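Local coordinates for protein Rho-class glutathione S-transferase (Laternula elliptica, PDB 3QAV) that probably catalyses the conjugation of glutathione to electrophilic compounds, as a cytosolic glutathione S-transferase of the rho class, at residues 158-170 against 203-215. Sequence-based numbering, arbitrary orientation.
Sequences AHVELGHWENYLK and KDSYPNIFKYYNM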
loop_
_atom_site.group_PDB
_atom_site.type_symbol
_atom_site.label_atom_id
_atom_site.label_comp_id
_atom_site.label_asym_id
_atom_site.label_seq_id
_atom_site.Cartn_x
_atom_site.Cartn_y
_atom_site.Cartn_z
ATOM N N ALA A 158 16.770 7.878 4.392
ATOM C CA ALA A 158 16.571 6.619 5.096
ATOM C C ALA A 158 16.594 6.894 6.588
ATOM O O ALA A 158 15.804 6.330 7.344
ATOM C CB ALA A 158 17.669 5.622 4.728
ATOM N N HIS A 159 17.502 7.776 7.003
ATOM C CA HIS A 159 17.628 8.137 8.407
ATOM C C HIS A 159 16.393 8.883 8.894
ATOM O O HIS A 159 15.955 8.691 10.030
ATOM C CB HIS A 159 18.886 8.984 8.625
ATOM C CG HIS A 159 20.160 8.195 8.575
ATOM N ND1 HIS A 159 21.403 8.786 8.561
ATOM C CD2 HIS A 159 20.381 6.859 8.565
ATOM C CE1 HIS A 159 22.337 7.850 8.547
ATOM N NE2 HIS A 159 21.742 6.671 8.550
ATOM N N VAL A 160 15.826 9.728 8.038
ATOM C CA VAL A 160 14.629 10.476 8.413
ATOM C C VAL A 160 13.459 9.519 8.638
ATOM O O VAL A 160 12.763 9.593 9.652
ATOM C CB VAL A 160 14.237 11.495 7.327
ATOM C CG1 VAL A 160 12.893 12.129 7.665
ATOM C CG2 VAL A 160 15.310 12.566 7.223
ATOM N N GLU A 161 13.252 8.616 7.690
ATOM C CA GLU A 161 12.177 7.640 7.798
ATOM C C GLU A 161 12.281 6.842 9.100
ATOM O O GLU A 161 11.311 6.735 9.854
ATOM C CB GLU A 161 12.227 6.696 6.606
ATOM C CG GLU A 161 11.157 5.618 6.605
ATOM C CD GLU A 161 9.738 6.169 6.588
ATOM O OE1 GLU A 161 9.468 7.141 5.846
ATOM O OE2 GLU A 161 8.886 5.610 7.310
ATOM N N LEU A 162 13.459 6.281 9.361
ATOM C CA LEU A 162 13.672 5.491 10.571
ATOM C C LEU A 162 13.406 6.301 11.836
ATOM O O LEU A 162 12.976 5.753 12.850
ATOM C CB LEU A 162 15.105 4.931 10.594
ATOM C CG LEU A 162 15.347 3.537 9.998
ATOM C CD1 LEU A 162 14.504 3.333 8.752
ATOM C CD2 LEU A 162 16.828 3.369 9.685
ATOM N N GLY A 163 13.661 7.605 11.767
ATOM C CA GLY A 163 13.438 8.468 12.916
ATOM C C GLY A 163 11.993 8.415 13.377
ATOM O O GLY A 163 11.713 8.375 14.574
ATOM N N HIS A 164 11.072 8.394 12.420
ATOM C CA HIS A 164 9.649 8.339 12.730
ATOM C C HIS A 164 9.325 7.125 13.580
ATOM O O HIS A 164 8.702 7.240 14.635
ATOM C CB HIS A 164 8.833 8.289 11.443
ATOM C CG HIS A 164 8.866 9.562 10.658
ATOM N ND1 HIS A 164 9.170 9.598 9.313
ATOM C CD2 HIS A 164 8.595 10.839 11.016
ATOM C CE1 HIS A 164 9.083 10.842 8.877
ATOM N NE2 HIS A 164 8.736 11.615 9.891
ATOM N N TRP A 165 9.767 5.959 13.124
ATOM C CA TRP A 165 9.508 4.718 13.837
ATOM C C TRP A 165 10.227 4.674 15.180
ATOM O O TRP A 165 9.704 4.128 16.154
ATOM C CB TRP A 165 9.895 3.526 12.954
ATOM C CG TRP A 165 9.212 3.588 11.616
ATOM C CD1 TRP A 165 9.727 4.086 10.458
ATOM C CD2 TRP A 165 7.849 3.240 11.330
ATOM N NE1 TRP A 165 8.773 4.076 9.469
ATOM C CE2 TRP A 165 7.611 3.560 9.977
ATOM C CE3 TRP A 165 6.807 2.689 12.088
ATOM C CZ2 TRP A 165 6.373 3.349 9.364
ATOM C CZ3 TRP A 165 5.574 2.478 11.478
ATOM C CH2 TRP A 165 5.369 2.808 10.128
ATOM N N GLU A 166 11.419 5.262 15.237
ATOM C CA GLU A 166 12.176 5.322 16.488
ATOM C C GLU A 166 11.283 6.048 17.497
ATOM O O GLU A 166 11.088 5.587 18.627
ATOM C CB GLU A 166 13.474 6.111 16.278
ATOM C CG GLU A 166 14.356 6.287 17.517
ATOM C CD GLU A 166 14.986 4.988 17.998
ATOM O OE1 GLU A 166 15.216 4.089 17.163
ATOM O OE2 GLU A 166 15.273 4.875 19.209
ATOM N N ASN A 167 10.732 7.180 17.069
ATOM C CA ASN A 167 9.845 7.981 17.905
ATOM C C ASN A 167 8.611 7.203 18.336
ATOM O O ASN A 167 8.257 7.194 19.513
ATOM C CB ASN A 167 9.393 9.237 17.159
ATOM C CG ASN A 167 10.453 10.314 17.134
ATOM O OD1 ASN A 167 10.297 11.338 16.465
ATOM N ND2 ASN A 167 11.539 10.096 17.868
ATOM N N TYR A 168 7.953 6.566 17.372
ATOM C CA TYR A 168 6.746 5.790 17.665
ATOM C C TYR A 168 7.033 4.771 18.768
ATOM O O TYR A 168 6.317 4.704 19.769
ATOM C CB TYR A 168 6.265 5.054 16.403
ATOM C CG TYR A 168 5.917 5.943 15.226
ATOM C CD1 TYR A 168 6.038 5.472 13.921
ATOM C CD2 TYR A 168 5.449 7.247 15.413
ATOM C CE1 TYR A 168 5.707 6.268 12.834
ATOM C CE2 TYR A 168 5.113 8.054 14.328
ATOM C CZ TYR A 168 5.243 7.559 13.045
ATOM O OH TYR A 168 4.912 8.347 11.968
ATOM N N LEU A 169 8.088 3.981 18.580
ATOM C CA LEU A 169 8.458 2.972 19.565
ATOM C C LEU A 169 8.830 3.621 20.896
ATOM O O LEU A 169 8.543 3.081 21.975
ATOM C CB LEU A 169 9.606 2.112 19.027
ATOM C CG LEU A 169 9.117 1.139 17.943
ATOM C CD1 LEU A 169 10.285 0.580 17.151
ATOM C CD2 LEU A 169 8.308 0.014 18.597
ATOM N N LYS A 170 9.455 4.790 20.823
ATOM C CA LYS A 170 9.829 5.498 22.036
ATOM C C LYS A 170 8.537 5.827 22.777
ATOM O O LYS A 170 8.414 5.552 23.971
ATOM C CB LYS A 170 10.594 6.784 21.696
ATOM C CG LYS A 170 11.218 7.476 22.909
ATOM C CD LYS A 170 12.099 8.652 22.501
ATOM C CE LYS A 170 13.311 8.193 21.703
ATOM N NZ LYS A 170 14.195 9.322 21.281
ATOM N N LYS A 203 21.855 -0.721 17.135
ATOM C CA LYS A 203 22.092 -0.636 18.572
ATOM C C LYS A 203 22.190 0.758 19.178
ATOM O O LYS A 203 21.438 1.088 20.096
ATOM C CB LYS A 203 23.334 -1.436 18.968
ATOM C CG LYS A 203 23.619 -1.361 20.471
ATOM C CD LYS A 203 24.527 -2.489 20.959
ATOM C CE LYS A 203 25.894 -2.461 20.296
ATOM N NZ LYS A 203 25.834 -2.836 18.855
ATOM N N ASP A 204 23.101 1.582 18.673
ATOM C CA ASP A 204 23.270 2.912 19.240
ATOM C C ASP A 204 22.583 4.067 18.513
ATOM O O ASP A 204 22.209 5.057 19.139
ATOM C CB ASP A 204 24.763 3.197 19.403
ATOM C CG ASP A 204 25.443 2.182 20.302
ATOM O OD1 ASP A 204 25.083 2.108 21.495
ATOM O OD2 ASP A 204 26.329 1.447 19.819
ATOM N N SER A 205 22.408 3.946 17.201
ATOM C CA SER A 205 21.760 5.003 16.436
ATOM C C SER A 205 20.236 5.007 16.614
ATOM O O SER A 205 19.619 6.068 16.689
ATOM C CB SER A 205 22.122 4.873 14.952
ATOM O OG SER A 205 21.895 3.553 14.479
ATOM N N TYR A 206 19.642 3.816 16.691
ATOM C CA TYR A 206 18.195 3.664 16.861
ATOM C C TYR A 206 17.924 2.626 17.941
ATOM O O TYR A 206 17.419 1.535 17.662
ATOM C CB TYR A 206 17.555 3.206 15.554
ATOM C CG TYR A 206 17.642 4.228 14.451
ATOM C CD1 TYR A 206 16.856 5.376 14.478
ATOM C CD2 TYR A 206 18.521 4.053 13.386
ATOM C CE1 TYR A 206 16.941 6.329 13.470
ATOM C CE2 TYR A 206 18.614 5.000 12.373
ATOM C CZ TYR A 206 17.820 6.134 12.423
ATOM O OH TYR A 206 17.910 7.071 11.423
ATOM N N PRO A 207 18.246 2.960 19.197
ATOM C CA PRO A 207 18.055 2.066 20.344
ATOM C C PRO A 207 16.666 1.456 20.545
ATOM O O PRO A 207 16.560 0.291 20.928
ATOM C CB PRO A 207 18.504 2.926 21.530
ATOM C CG PRO A 207 18.241 4.331 21.054
ATOM C CD PRO A 207 18.725 4.282 19.635
ATOM N N ASN A 208 15.607 2.219 20.292
ATOM C CA ASN A 208 14.257 1.686 20.492
ATOM C C ASN A 208 13.868 0.680 19.425
ATOM O O ASN A 208 13.180 -0.299 19.709
ATOM C CB ASN A 208 13.223 2.809 20.550
ATOM C CG ASN A 208 13.445 3.736 21.721
ATOM O OD1 ASN A 208 13.995 4.824 21.568
ATOM N ND2 ASN A 208 13.036 3.303 22.903
ATOM N N ILE A 209 14.304 0.921 18.196
ATOM C CA ILE A 209 13.999 -0.007 17.120
ATOM C C ILE A 209 14.777 -1.287 17.389
ATOM O O ILE A 209 14.245 -2.384 17.238
ATOM C CB ILE A 209 14.393 0.563 15.746
ATOM C CG1 ILE A 209 13.511 1.778 15.423
ATOM C CG2 ILE A 209 14.273 -0.520 14.681
ATOM C CD1 ILE A 209 13.708 2.355 14.036
ATOM N N PHE A 210 16.035 -1.136 17.804
ATOM C CA PHE A 210 16.892 -2.276 18.114
ATOM C C PHE A 210 16.283 -3.108 19.237
ATOM O O PHE A 210 16.248 -4.334 19.165
ATOM C CB PHE A 210 18.282 -1.791 18.524
ATOM C CG PHE A 210 19.253 -2.901 18.820
ATOM C CD1 PHE A 210 19.680 -3.141 20.123
ATOM C CD2 PHE A 210 19.767 -3.687 17.787
ATOM C CE1 PHE A 210 20.609 -4.146 20.397
ATOM C CE2 PHE A 210 20.696 -4.693 18.052
ATOM C CZ PHE A 210 21.118 -4.921 19.361
ATOM N N LYS A 211 15.806 -2.430 20.275
ATOM C CA LYS A 211 15.179 -3.088 21.414
ATOM C C LYS A 211 13.918 -3.812 20.938
ATOM O O LYS A 211 13.617 -4.927 21.376
ATOM C CB LYS A 211 14.827 -2.036 22.469
ATOM C CG LYS A 211 14.047 -2.544 23.664
ATOM C CD LYS A 211 13.777 -1.396 24.633
ATOM C CE LYS A 211 12.985 -1.857 25.844
ATOM N NZ LYS A 211 12.768 -0.754 26.821
ATOM N N TYR A 212 13.189 -3.163 20.034
ATOM C CA TYR A 212 11.966 -3.726 19.467
ATOM C C TYR A 212 12.338 -4.976 18.678
ATOM O O TYR A 212 11.711 -6.020 18.818
ATOM C CB TYR A 212 11.295 -2.708 18.539
ATOM C CG TYR A 212 10.113 -3.262 17.756
ATOM C CD1 TYR A 212 8.877 -3.477 18.366
ATOM C CD2 TYR A 212 10.242 -3.580 16.402
ATOM C CE1 TYR A 212 7.800 -3.995 17.641
ATOM C CE2 TYR A 212 9.182 -4.097 15.674
ATOM C CZ TYR A 212 7.966 -4.300 16.292
ATOM O OH TYR A 212 6.917 -4.799 15.559
ATOM N N TYR A 213 13.374 -4.858 17.857
ATOM C CA TYR A 213 13.842 -5.972 17.046
ATOM C C TYR A 213 14.225 -7.174 17.907
ATOM O O TYR A 213 13.848 -8.307 17.615
ATOM C CB TYR A 213 15.052 -5.547 16.217
ATOM C CG TYR A 213 15.663 -6.689 15.441
ATOM C CD1 TYR A 213 15.036 -7.198 14.309
ATOM C CD2 TYR A 213 16.858 -7.277 15.853
ATOM C CE1 TYR A 213 15.577 -8.259 13.604
ATOM C CE2 TYR A 213 17.411 -8.346 15.150
ATOM C CZ TYR A 213 16.763 -8.829 14.027
ATOM O OH TYR A 213 17.283 -9.885 13.328
ATOM N N ASN A 214 14.993 -6.923 18.961
ATOM C CA ASN A 214 15.420 -7.992 19.855
ATOM C C ASN A 214 14.234 -8.673 20.516
ATOM O O ASN A 214 14.175 -9.897 20.571
ATOM C CB ASN A 214 16.365 -7.441 20.927
ATOM C CG ASN A 214 17.765 -7.226 20.401
ATOM O OD1 ASN A 214 18.510 -6.394 20.910
ATOM N ND2 ASN A 214 18.138 -7.988 19.382
ATOM N N MET A 215 13.293 -7.885 21.024
ATOM C CA MET A 215 12.121 -8.464 21.668
ATOM C C MET A 215 11.365 -9.352 20.687
ATOM O O MET A 215 11.037 -10.499 20.993
ATOM C CB MET A 215 11.170 -7.379 22.175
ATOM C CG MET A 215 9.757 -7.906 22.421
ATOM S SD MET A 215 8.567 -6.660 22.915
ATOM C CE MET A 215 8.213 -5.871 21.326
#
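The carboxylate of E166 meets the first turn of helix 207-217, where the N-H groups of N208 and I209 have no earlier helical carbonyl placed to receive them. E166 OE2 accepts from N208 N (2.9 Å) on its syn side, 19° out of the carboxylate plane; E166 OE1 takes a weak, long bond from I209 N (3.5 Å). The glutamate reaches both because CG stands anti to the backbone N (chi1 179°) and the chain then bends at chi2. An acid suits this place: its negative charge probably also gains from the positive end of the helix dipole. P207, with no N-H to offer, fits the opening turn and lays CD against E166 OE2.

Helices 148-172 and 207-217 belong to the all-helical C-terminal domain of the glutathione transferase fold; the axes of segments 158-170 and 207-215 come within 8.4 Å, at 68°.

Aromatic packing centres on Y206, the N-cap residue. A tyrosine suits it: L162 CB covers one ring face in a CH-pi contact, while the hydroxyl OH reaches H159 O (2.9 Å). E166 OE1 sits at the ring edge, in plane. Replacing Y206 by alanine would remove the ring, and is likely to open a gap beside L162 CB.

Apolar packing continues with L169, whose two methyls serve two neighbours: L169 CD2 lies 3.5 Å from Y212 CD1, and L169 CD1 packs against I209 CG1. Beyond, Y212 OH bonds D185.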